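Glucose-binding protein (PDB 2B3F) binds glucose or galactose, here galactose, as a periplasmic solute-binding protein and probably hands the sugar to a binding-protein-dependent transport system. Local coordinates at residues 1-9 against 288-296; 166-174 against 343-351. One frame throughout, in Å; residues are numbered along the deposited sequence.

Contact 1: residues 1-9 against 288-296. With GAL (beta-D-galactopyranose), chain G.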
loop_
_atom_site.group_PDB
_atom_site.type_symbol
_atom_site.label_atom_id
_atom_site.label_comp_id
_atom_site.label_asym_id
_atom_site.label_seq_id
_atom_site.Cartn_x
_atom_site.Cartn_y
_atom_site.Cartn_z
ATOM N N MET A 1 -11.310 -15.075 27.833
ATOM C CA MET A 1 -11.722 -14.193 26.708
ATOM C C MET A 1 -10.486 -13.595 26.058
ATOM O O MET A 1 -9.730 -12.847 26.691
ATOM C CB MET A 1 -12.637 -13.083 27.211
ATOM C CG MET A 1 -14.049 -13.527 27.468
ATOM S SD MET A 1 -15.116 -13.188 26.063
ATOM C CE MET A 1 -14.867 -14.671 25.136
ATOM N N LYS A 2 -10.279 -13.962 24.798
ATOM C CA LYS A 2 -9.106 -13.533 24.046
ATOM C C LYS A 2 -9.462 -13.118 22.629
ATOM O O LYS A 2 -10.514 -13.482 22.087
ATOM C CB LYS A 2 -8.077 -14.654 24.005
ATOM C CG LYS A 2 -7.555 -15.038 25.379
ATOM C CD LYS A 2 -6.575 -16.166 25.310
ATOM C CE LYS A 2 -6.116 -16.566 26.719
ATOM N NZ LYS A 2 -7.109 -17.494 27.363
ATOM N N LEU A 3 -8.569 -12.323 22.040
ATOM C CA LEU A 3 -8.653 -11.959 20.634
ATOM C C LEU A 3 -7.232 -11.753 20.125
ATOM O O LEU A 3 -6.510 -10.918 20.643
ATOM C CB LEU A 3 -9.445 -10.684 20.431
ATOM C CG LEU A 3 -9.418 -10.158 18.986
ATOM C CD1 LEU A 3 -10.223 -11.038 18.035
ATOM C CD2 LEU A 3 -9.900 -8.716 18.946
ATOM N N GLU A 4 -6.864 -12.526 19.112
ATOM C CA GLU A 4 -5.523 -12.468 18.529
ATOM C C GLU A 4 -5.616 -11.803 17.149
ATOM O O GLU A 4 -6.189 -12.361 16.225
ATOM C CB GLU A 4 -4.927 -13.859 18.403
ATOM C CG GLU A 4 -3.507 -13.829 17.873
ATOM C CD GLU A 4 -2.932 -15.197 17.657
ATOM O OE1 GLU A 4 -3.692 -16.119 17.290
ATOM O OE2 GLU A 4 -1.700 -15.346 17.821
ATOM N N ILE A 5 -5.017 -10.623 17.049
ATOM C CA ILE A 5 -5.053 -9.799 15.841
ATOM C C ILE A 5 -3.676 -9.870 15.202
ATOM O O ILE A 5 -2.699 -9.472 15.822
ATOM C CB ILE A 5 -5.324 -8.334 16.160
ATOM C CG1 ILE A 5 -6.691 -8.150 16.860
ATOM C CG2 ILE A 5 -5.306 -7.501 14.888
ATOM C CD1 ILE A 5 -6.854 -6.812 17.496
ATOM N N PHE A 6 -3.641 -10.335 13.960
ATOM C CA PHE A 6 -2.398 -10.550 13.220
ATOM C C PHE A 6 -2.239 -9.424 12.190
ATOM O O PHE A 6 -3.158 -9.110 11.440
ATOM C CB PHE A 6 -2.459 -11.933 12.575
ATOM C CG PHE A 6 -1.178 -12.387 11.901
ATOM C CD1 PHE A 6 -0.377 -13.353 12.498
ATOM C CD2 PHE A 6 -0.823 -11.907 10.643
ATOM C CE1 PHE A 6 0.802 -13.805 11.874
ATOM C CE2 PHE A 6 0.347 -12.380 10.011
ATOM C CZ PHE A 6 1.141 -13.323 10.642
ATOM N N SER A 7 -1.073 -8.782 12.164
ATOM C CA SER A 7 -0.831 -7.669 11.253
ATOM C C SER A 7 0.679 -7.447 11.124
ATOM O O SER A 7 1.479 -8.130 11.784
ATOM C CB SER A 7 -1.488 -6.370 11.757
ATOM O OG SER A 7 -0.725 -5.735 12.783
ATOM N N TRP A 8 1.041 -6.477 10.298
ATOM C CA TRP A 8 2.436 -6.017 10.260
ATOM C C TRP A 8 2.611 -4.605 10.773
ATOM O O TRP A 8 3.604 -3.915 10.451
ATOM C CB TRP A 8 3.054 -6.238 8.877
ATOM C CG TRP A 8 2.511 -5.535 7.707
ATOM C CD1 TRP A 8 2.910 -4.329 7.196
ATOM C CD2 TRP A 8 1.550 -6.057 6.779
ATOM N NE1 TRP A 8 2.235 -4.051 6.018
ATOM C CE2 TRP A 8 1.401 -5.106 5.741
ATOM C CE3 TRP A 8 0.797 -7.235 6.728
ATOM C CZ2 TRP A 8 0.516 -5.301 4.673
ATOM C CZ3 TRP A 8 -0.070 -7.419 5.681
ATOM C CH2 TRP A 8 -0.204 -6.465 4.671
ATOM N N TRP A 9 1.679 -4.167 11.624
ATOM C CA TRP A 9 1.732 -2.817 12.103
ATOM C C TRP A 9 2.561 -2.702 13.393
ATOM O O TRP A 9 2.089 -2.319 14.449
ATOM C CB TRP A 9 0.309 -2.277 12.243
ATOM C CG TRP A 9 -0.341 -2.035 10.924
ATOM C CD1 TRP A 9 0.251 -1.641 9.746
ATOM C CD2 TRP A 9 -1.737 -2.168 10.644
ATOM N NE1 TRP A 9 -0.701 -1.528 8.756
ATOM C CE2 TRP A 9 -1.928 -1.837 9.286
ATOM C CE3 TRP A 9 -2.842 -2.529 11.416
ATOM C CZ2 TRP A 9 -3.184 -1.846 8.690
ATOM C CZ3 TRP A 9 -4.094 -2.575 10.809
ATOM C CH2 TRP A 9 -4.254 -2.207 9.475
ATOM N N ASN A 288 -11.404 -17.707 18.682
ATOM C CA ASN A 288 -12.247 -16.691 19.335
ATOM C C ASN A 288 -13.127 -15.989 18.307
ATOM O O ASN A 288 -13.003 -14.805 18.043
ATOM C CB ASN A 288 -11.397 -15.704 20.138
ATOM C CG ASN A 288 -10.398 -16.408 21.059
ATOM O OD1 ASN A 288 -10.786 -17.052 22.039
ATOM N ND2 ASN A 288 -9.108 -16.312 20.733
ATOM N N ARG A 289 -14.062 -16.758 17.769
ATOM C CA ARG A 289 -14.863 -16.352 16.619
ATOM C C ARG A 289 -15.713 -15.123 16.909
ATOM O O ARG A 289 -15.716 -14.178 16.141
ATOM C CB ARG A 289 -15.770 -17.497 16.180
ATOM C CG ARG A 289 -16.544 -17.204 14.923
ATOM C CD ARG A 289 -17.297 -18.439 14.436
ATOM N NE ARG A 289 -18.046 -18.173 13.210
ATOM C CZ ARG A 289 -19.257 -17.624 13.153
ATOM N NH1 ARG A 289 -19.919 -17.294 14.260
ATOM N NH2 ARG A 289 -19.832 -17.411 11.977
ATOM N N GLN A 290 -16.466 -15.132 18.013
ATOM C CA GLN A 290 -17.319 -13.976 18.310
ATOM C C GLN A 290 -16.525 -12.700 18.575
ATOM O O GLN A 290 -16.905 -11.619 18.143
ATOM C CB GLN A 290 -18.263 -14.248 19.487
ATOM C CG GLN A 290 -19.293 -13.144 19.684
ATOM C CD GLN A 290 -20.184 -12.936 18.460
ATOM O OE1 GLN A 290 -20.668 -13.905 17.859
ATOM N NE2 GLN A 290 -20.405 -11.668 18.087
ATOM N N ASN A 291 -15.429 -12.827 19.313
ATOM C CA ASN A 291 -14.603 -11.660 19.610
ATOM C C ASN A 291 -14.041 -11.086 18.304
ATOM O O ASN A 291 -13.942 -9.870 18.143
ATOM C CB ASN A 291 -13.481 -12.015 20.580
ATOM C CG ASN A 291 -13.989 -12.310 21.997
ATOM O OD1 ASN A 291 -13.325 -12.990 22.791
ATOM N ND2 ASN A 291 -15.154 -11.779 22.316
ATOM N N ALA A 292 -13.725 -11.977 17.363
ATOM C CA ALA A 292 -13.232 -11.554 16.026
ATOM C C ALA A 292 -14.317 -10.823 15.248
ATOM O O ALA A 292 -14.088 -9.771 14.650
ATOM C CB ALA A 292 -12.734 -12.764 15.242
ATOM N N ILE A 293 -15.534 -11.361 15.287
ATOM C CA ILE A 293 -16.681 -10.710 14.635
ATOM C C ILE A 293 -16.898 -9.308 15.198
ATOM O O ILE A 293 -17.138 -8.357 14.466
ATOM C CB ILE A 293 -17.971 -11.573 14.766
ATOM C CG1 ILE A 293 -17.849 -12.830 13.895
ATOM C CG2 ILE A 293 -19.194 -10.755 14.375
ATOM C CD1 ILE A 293 -18.880 -13.899 14.163
ATOM N N ASN A 294 -16.796 -9.158 16.517
ATOM C CA ASN A 294 -16.932 -7.838 17.109
ATOM C C ASN A 294 -15.795 -6.880 16.711
ATOM O O ASN A 294 -15.980 -5.671 16.582
ATOM C CB ASN A 294 -17.077 -7.968 18.625
ATOM C CG ASN A 294 -18.437 -8.574 19.019
ATOM O OD1 ASN A 294 -19.393 -8.484 18.247
ATOM N ND2 ASN A 294 -18.517 -9.184 20.209
ATOM N N TRP A 295 -14.609 -7.435 16.472
ATOM C CA TRP A 295 -13.523 -6.627 15.929
ATOM C C TRP A 295 -13.886 -6.140 14.519
ATOM O O TRP A 295 -13.709 -4.972 14.200
ATOM C CB TRP A 295 -12.209 -7.432 15.943
ATOM C CG TRP A 295 -11.057 -6.791 15.221
ATOM C CD1 TRP A 295 -10.589 -7.129 13.997
ATOM C CD2 TRP A 295 -10.237 -5.704 15.678
ATOM N NE1 TRP A 295 -9.525 -6.339 13.657
ATOM C CE2 TRP A 295 -9.289 -5.446 14.661
ATOM C CE3 TRP A 295 -10.200 -4.934 16.842
ATOM C CZ2 TRP A 295 -8.311 -4.460 14.781
ATOM C CZ3 TRP A 295 -9.255 -3.937 16.951
ATOM C CH2 TRP A 295 -8.302 -3.719 15.928
ATOM N N LEU A 296 -14.399 -7.034 13.680
ATOM C CA LEU A 296 -14.828 -6.645 12.321
ATOM C C LEU A 296 -15.872 -5.524 12.347
ATOM O O LEU A 296 -15.820 -4.572 11.553
ATOM C CB LEU A 296 -15.367 -7.858 11.551
ATOM C CG LEU A 296 -14.410 -9.034 11.356
ATOM C CD1 LEU A 296 -15.053 -10.109 10.509
ATOM C CD2 LEU A 296 -13.075 -8.558 10.739
HETATM C C1 GAL G . 1.216 -1.730 3.079
HETATM C C2 GAL G . 0.051 -1.681 4.077
HETATM C C3 GAL G . 0.087 -0.422 4.932
HETATM C C4 GAL G . 1.461 -0.233 5.579
HETATM C C5 GAL G . 2.549 -0.409 4.492
HETATM C C6 GAL G . 3.992 -0.264 5.001
HETATM O O1 GAL G . 1.210 -2.920 2.350
HETATM O O2 GAL G . -1.186 -1.799 3.357
HETATM O O3 GAL G . -0.907 -0.491 5.943
HETATM O O4 GAL G . 1.571 -1.174 6.614
HETATM O O5 GAL G . 2.433 -1.644 3.829
HETATM O O6 GAL G . 4.355 -1.370 5.771
HETATM O O HOH W 1 -12.231 -16.014 23.998
#
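Ile5 holds CG1 anti to its carbonyl carbon (chi1 -61°) and Trp295 holds CG anti to its backbone N (chi1 171°), which brings the isoleucine tip over the indole. The strand 2-7, a member of the mixed sheet at the core of one lobe of this periplasmic binding protein, is covered here by the helix 289-296; their axes approach to 7.7 Å. Ile5 CD1 makes a CH-pi contact over the face of the Trp295 six-membered ring, 3.6 Å from its centroid, while Phe280 meets the same indole edge-to-face. Farther back, Leu3 lays its two methyls along the helix: CD1 reaches Ala292 CA at 3.7 Å and CD2 lies 4.0 Å from Trp295 CB. Near the start of the strand, Asn288 sets its CB 3.1 Å from Lys2 O, its ND2 bonded to Asp61. A water links the two segments there, accepting from Lys2 N and donating to Asn288 OD1.

Beyond the strand the chain enters the sugar pocket. Ser7 OG accepts from Trp9 N in an ST turn, and both following indoles turn their N-H groups to the galactose. Trp8 NE1 donates to galactose O5 at 3.3 Å in a nearly straight bond, and its backbone N donates to Gln64 OE1. Replacing Trp8 by alanine removes the indole, which is likely to leave galactose O5 without this donor and to open a gap beside C1. Trp9 meets galactose at its edge: NE1 gives its main bond to O3 at 3.0 Å and a weak one to O4 at 3.1 Å.

Contact 2: residues 166-174 against 343-351. With GAL (beta-D-galactopyranose), chain G.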
loop_
_atom_site.group_PDB
_atom_site.type_symbol
_atom_site.label_atom_id
_atom_site.label_comp_id
_atom_site.label_asym_id
_atom_site.label_seq_id
_atom_site.Cartn_x
_atom_site.Cartn_y
_atom_site.Cartn_z
ATOM N N ASN A 166 14.043 -3.842 -1.165
ATOM C CA ASN A 166 13.449 -4.377 -2.375
ATOM C C ASN A 166 11.990 -3.976 -2.594
ATOM O O ASN A 166 11.662 -3.457 -3.661
ATOM C CB ASN A 166 13.589 -5.903 -2.387
ATOM C CG ASN A 166 12.942 -6.553 -3.596
ATOM O OD1 ASN A 166 11.740 -6.794 -3.590
ATOM N ND2 ASN A 166 13.758 -6.947 -4.593
ATOM N N TRP A 167 11.133 -4.194 -1.608
ATOM C CA TRP A 167 9.699 -3.876 -1.867
ATOM C C TRP A 167 9.496 -2.403 -2.209
ATOM O O TRP A 167 8.597 -2.070 -2.985
ATOM C CB TRP A 167 8.775 -4.346 -0.748
ATOM C CG TRP A 167 8.750 -3.523 0.455
ATOM C CD1 TRP A 167 9.406 -3.749 1.611
ATOM C CD2 TRP A 167 7.973 -2.330 0.653
ATOM N NE1 TRP A 167 9.128 -2.761 2.521
ATOM C CE2 TRP A 167 8.240 -1.880 1.962
ATOM C CE3 TRP A 167 7.092 -1.599 -0.150
ATOM C CZ2 TRP A 167 7.640 -0.740 2.497
ATOM C CZ3 TRP A 167 6.512 -0.459 0.370
ATOM C CH2 TRP A 167 6.787 -0.037 1.683
ATOM N N THR A 168 10.317 -1.506 -1.654
ATOM C CA THR A 168 10.163 -0.062 -1.932
ATOM C C THR A 168 10.603 0.277 -3.359
ATOM O O THR A 168 10.193 1.276 -3.938
ATOM C CB THR A 168 10.916 0.851 -0.929
ATOM O OG1 THR A 168 12.323 0.837 -1.213
ATOM C CG2 THR A 168 10.656 0.458 0.484
ATOM N N GLN A 169 11.482 -0.562 -3.911
ATOM C CA GLN A 169 11.896 -0.422 -5.302
ATOM C C GLN A 169 10.758 -0.858 -6.222
ATOM O O GLN A 169 10.486 -0.211 -7.219
ATOM C CB GLN A 169 13.161 -1.227 -5.561
ATOM C CG GLN A 169 14.331 -0.808 -4.688
ATOM C CD GLN A 169 15.388 -1.910 -4.544
ATOM O OE1 GLN A 169 15.462 -2.843 -5.366
ATOM N NE2 GLN A 169 16.174 -1.835 -3.460
ATOM N N GLN A 170 10.081 -1.938 -5.856
ATOM C CA GLN A 170 8.859 -2.355 -6.552
ATOM C C GLN A 170 7.808 -1.251 -6.466
ATOM O O GLN A 170 7.122 -0.965 -7.441
ATOM C CB GLN A 170 8.294 -3.615 -5.940
ATOM C CG GLN A 170 9.192 -4.875 -5.981
ATOM C CD GLN A 170 8.465 -6.060 -5.382
ATOM O OE1 GLN A 170 7.308 -6.310 -5.722
ATOM N NE2 GLN A 170 9.116 -6.780 -4.478
ATOM N N HIS A 171 7.697 -0.645 -5.283
ATOM C CA HIS A 171 6.768 0.445 -5.029
ATOM C C HIS A 171 7.017 1.615 -5.966
ATOM O O HIS A 171 6.101 2.136 -6.574
ATOM C CB HIS A 171 6.842 0.913 -3.578
ATOM C CG HIS A 171 5.725 1.831 -3.215
ATOM N ND1 HIS A 171 4.630 1.418 -2.483
ATOM C CD2 HIS A 171 5.509 3.129 -3.536
ATOM C CE1 HIS A 171 3.793 2.435 -2.357
ATOM N NE2 HIS A 171 4.307 3.488 -2.976
ATOM N N LEU A 172 8.278 2.020 -6.070
ATOM C CA LEU A 172 8.661 3.041 -7.033
ATOM C C LEU A 172 8.288 2.629 -8.466
ATOM O O LEU A 172 7.728 3.427 -9.225
ATOM C CB LEU A 172 10.159 3.253 -6.955
ATOM C CG LEU A 172 10.765 4.176 -7.981
ATOM C CD1 LEU A 172 10.190 5.592 -7.887
ATOM C CD2 LEU A 172 12.294 4.151 -7.727
ATOM N N TRP A 173 8.575 1.379 -8.818
ATOM C CA TRP A 173 8.293 0.861 -10.152
ATOM C C TRP A 173 6.804 0.996 -10.522
ATOM O O TRP A 173 6.493 1.388 -11.625
ATOM C CB TRP A 173 8.707 -0.604 -10.292
ATOM C CG TRP A 173 8.503 -1.163 -11.679
ATOM C CD1 TRP A 173 9.400 -1.140 -12.723
ATOM C CD2 TRP A 173 7.327 -1.826 -12.192
ATOM N NE1 TRP A 173 8.859 -1.737 -13.833
ATOM C CE2 TRP A 173 7.594 -2.175 -13.544
ATOM C CE3 TRP A 173 6.084 -2.157 -11.644
ATOM C CZ2 TRP A 173 6.662 -2.847 -14.345
ATOM C CZ3 TRP A 173 5.159 -2.818 -12.434
ATOM C CH2 TRP A 173 5.452 -3.152 -13.781
ATOM N N GLU A 174 5.889 0.721 -9.592
ATOM C CA GLU A 174 4.458 0.770 -9.985
ATOM C C GLU A 174 4.022 2.201 -10.307
ATOM O O GLU A 174 3.177 2.413 -11.175
ATOM C CB GLU A 174 3.526 0.053 -9.012
ATOM C CG GLU A 174 3.364 0.619 -7.624
ATOM C CD GLU A 174 2.424 -0.243 -6.769
ATOM O OE1 GLU A 174 2.175 -1.423 -7.141
ATOM O OE2 GLU A 174 1.964 0.255 -5.723
ATOM N N VAL A 343 -7.072 3.296 -9.900
ATOM C CA VAL A 343 -6.521 1.990 -10.285
ATOM C C VAL A 343 -5.943 1.352 -9.028
ATOM O O VAL A 343 -5.854 2.012 -7.984
ATOM C CB VAL A 343 -5.398 2.100 -11.368
ATOM C CG1 VAL A 343 -5.916 2.814 -12.639
ATOM C CG2 VAL A 343 -4.178 2.826 -10.819
ATOM N N GLY A 344 -5.554 0.085 -9.147
ATOM C CA GLY A 344 -5.080 -0.675 -7.988
ATOM C C GLY A 344 -3.569 -0.840 -7.987
ATOM O O GLY A 344 -2.926 -0.890 -9.043
ATOM N N SER A 345 -3.035 -0.950 -6.775
ATOM C CA SER A 345 -1.629 -1.308 -6.552
ATOM C C SER A 345 -1.312 -2.770 -6.812
ATOM O O SER A 345 -2.085 -3.661 -6.463
ATOM C CB SER A 345 -1.259 -0.971 -5.104
ATOM O OG SER A 345 0.069 -1.370 -4.784
ATOM N N LEU A 346 -0.131 -3.006 -7.395
ATOM C CA LEU A 346 0.474 -4.339 -7.465
ATOM C C LEU A 346 1.140 -4.728 -6.149
ATOM O O LEU A 346 0.925 -5.820 -5.610
ATOM C CB LEU A 346 1.558 -4.359 -8.565
ATOM C CG LEU A 346 2.571 -5.511 -8.554
ATOM C CD1 LEU A 346 1.867 -6.843 -8.748
ATOM C CD2 LEU A 346 3.615 -5.288 -9.640
ATOM N N VAL A 347 2.009 -3.850 -5.654
ATOM C CA VAL A 347 2.842 -4.211 -4.522
ATOM C C VAL A 347 2.000 -4.408 -3.262
ATOM O O VAL A 347 2.360 -5.172 -2.355
ATOM C CB VAL A 347 3.956 -3.155 -4.336
ATOM C CG1 VAL A 347 4.802 -3.456 -3.123
ATOM C CG2 VAL A 347 4.794 -3.098 -5.614
ATOM N N HIS A 348 0.838 -3.759 -3.249
ATOM C CA HIS A 348 -0.037 -3.777 -2.078
ATOM C C HIS A 348 -1.379 -4.491 -2.368
ATOM O O HIS A 348 -2.401 -4.150 -1.770
ATOM C CB HIS A 348 -0.185 -2.370 -1.531
ATOM C CG HIS A 348 1.147 -1.731 -1.256
ATOM N ND1 HIS A 348 1.906 -2.063 -0.156
ATOM C CD2 HIS A 348 1.879 -0.861 -1.985
ATOM C CE1 HIS A 348 3.052 -1.402 -0.214
ATOM N NE2 HIS A 348 3.066 -0.673 -1.317
ATOM N N GLY A 349 -1.336 -5.470 -3.272
ATOM C CA GLY A 349 -2.308 -6.563 -3.279
ATOM C C GLY A 349 -3.611 -6.419 -4.029
ATOM O O GLY A 349 -4.418 -7.356 -4.031
ATOM N N ALA A 350 -3.832 -5.281 -4.670
ATOM C CA ALA A 350 -5.126 -5.068 -5.311
ATOM C C ALA A 350 -5.287 -5.861 -6.607
ATOM O O ALA A 350 -6.352 -6.503 -6.807
ATOM C CB ALA A 350 -5.377 -3.611 -5.545
ATOM N N VAL A 351 -4.253 -5.856 -7.465
ATOM C CA VAL A 351 -4.416 -6.257 -8.881
ATOM C C VAL A 351 -3.884 -7.634 -9.276
ATOM O O VAL A 351 -4.319 -8.194 -10.302
ATOM C CB VAL A 351 -3.839 -5.190 -9.839
ATOM C CG1 VAL A 351 -4.573 -3.869 -9.673
ATOM C CG2 VAL A 351 -2.359 -4.977 -9.612
HETATM C C1 GAL G . 1.216 -1.730 3.079
HETATM C C2 GAL G . 0.051 -1.681 4.077
HETATM C C3 GAL G . 0.087 -0.422 4.932
HETATM C C4 GAL G . 1.461 -0.233 5.579
HETATM C C5 GAL G . 2.549 -0.409 4.492
HETATM C C6 GAL G . 3.992 -0.264 5.001
HETATM O O1 GAL G . 1.210 -2.920 2.350
HETATM O O2 GAL G . -1.186 -1.799 3.357
HETATM O O3 GAL G . -0.907 -0.491 5.943
HETATM O O4 GAL G . 1.571 -1.174 6.614
HETATM O O5 GAL G . 2.433 -1.644 3.829
HETATM O O6 GAL G . 4.355 -1.370 5.771
#
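Glu174 and Ser345 meet through the carboxylate, whose two oxygens share out the donors of residues 345-347. With CG between backbone N and carbonyl carbon (chi1 67°) and the chain extended beyond it, Glu174 carries the carboxylate to the turn. Its OE2 accepts from Ser345 OG at 2.7 Å on its syn lone pair, and also bonds Ser121 OG. OE1 takes the backbone N-H of Val347 at 2.9 Å, nearly straight but 30° out of the carboxylate plane, plus a weak bond from Leu346 N. Ser345 OG in turn accepts from His348 N, an ST motif, so the hydroxyl both gives and receives. The type I turn from Leu346 to Gly349 is thus held at its start from helix 166-174.

The turn presents His348, whose two ring nitrogens are both engaged: NE2 pairs with His171 ND1 at 2.9 Å, and ND1 with galactose O1 at 2.7 Å. His171 NE2 is bonded to Ser121 O. Trp167 CZ3 comes within 3.6 Å of His348 CE1, at the imidazole edge.

Glu174 probably steadies the turn, and the hydrogen-bonded chain from Ser121 O through His171 to His348 is likely to set the orientation of the imidazole that meets the anomeric hydroxyl.

Contact 1 and contact 2 lie with centres 28 Å apart and nearest atoms about 6 Å apart, without touching, yet both end on the same galactose. Segments 1-9 and 343-351 approach the sugar from distant parts of the chain, one from its very start and the other from near its end, and the side chains of His348 and Trp8 come to about 6 Å from each other. Both contacts also reach one mixed sheet, through strand 2-7 in contact 1 and strand 341-344 in contact 2. Along the chain their segments alternate. Glu13, Ala42, His66, Asp278 and Lys312 also hydrogen-bond the sugar.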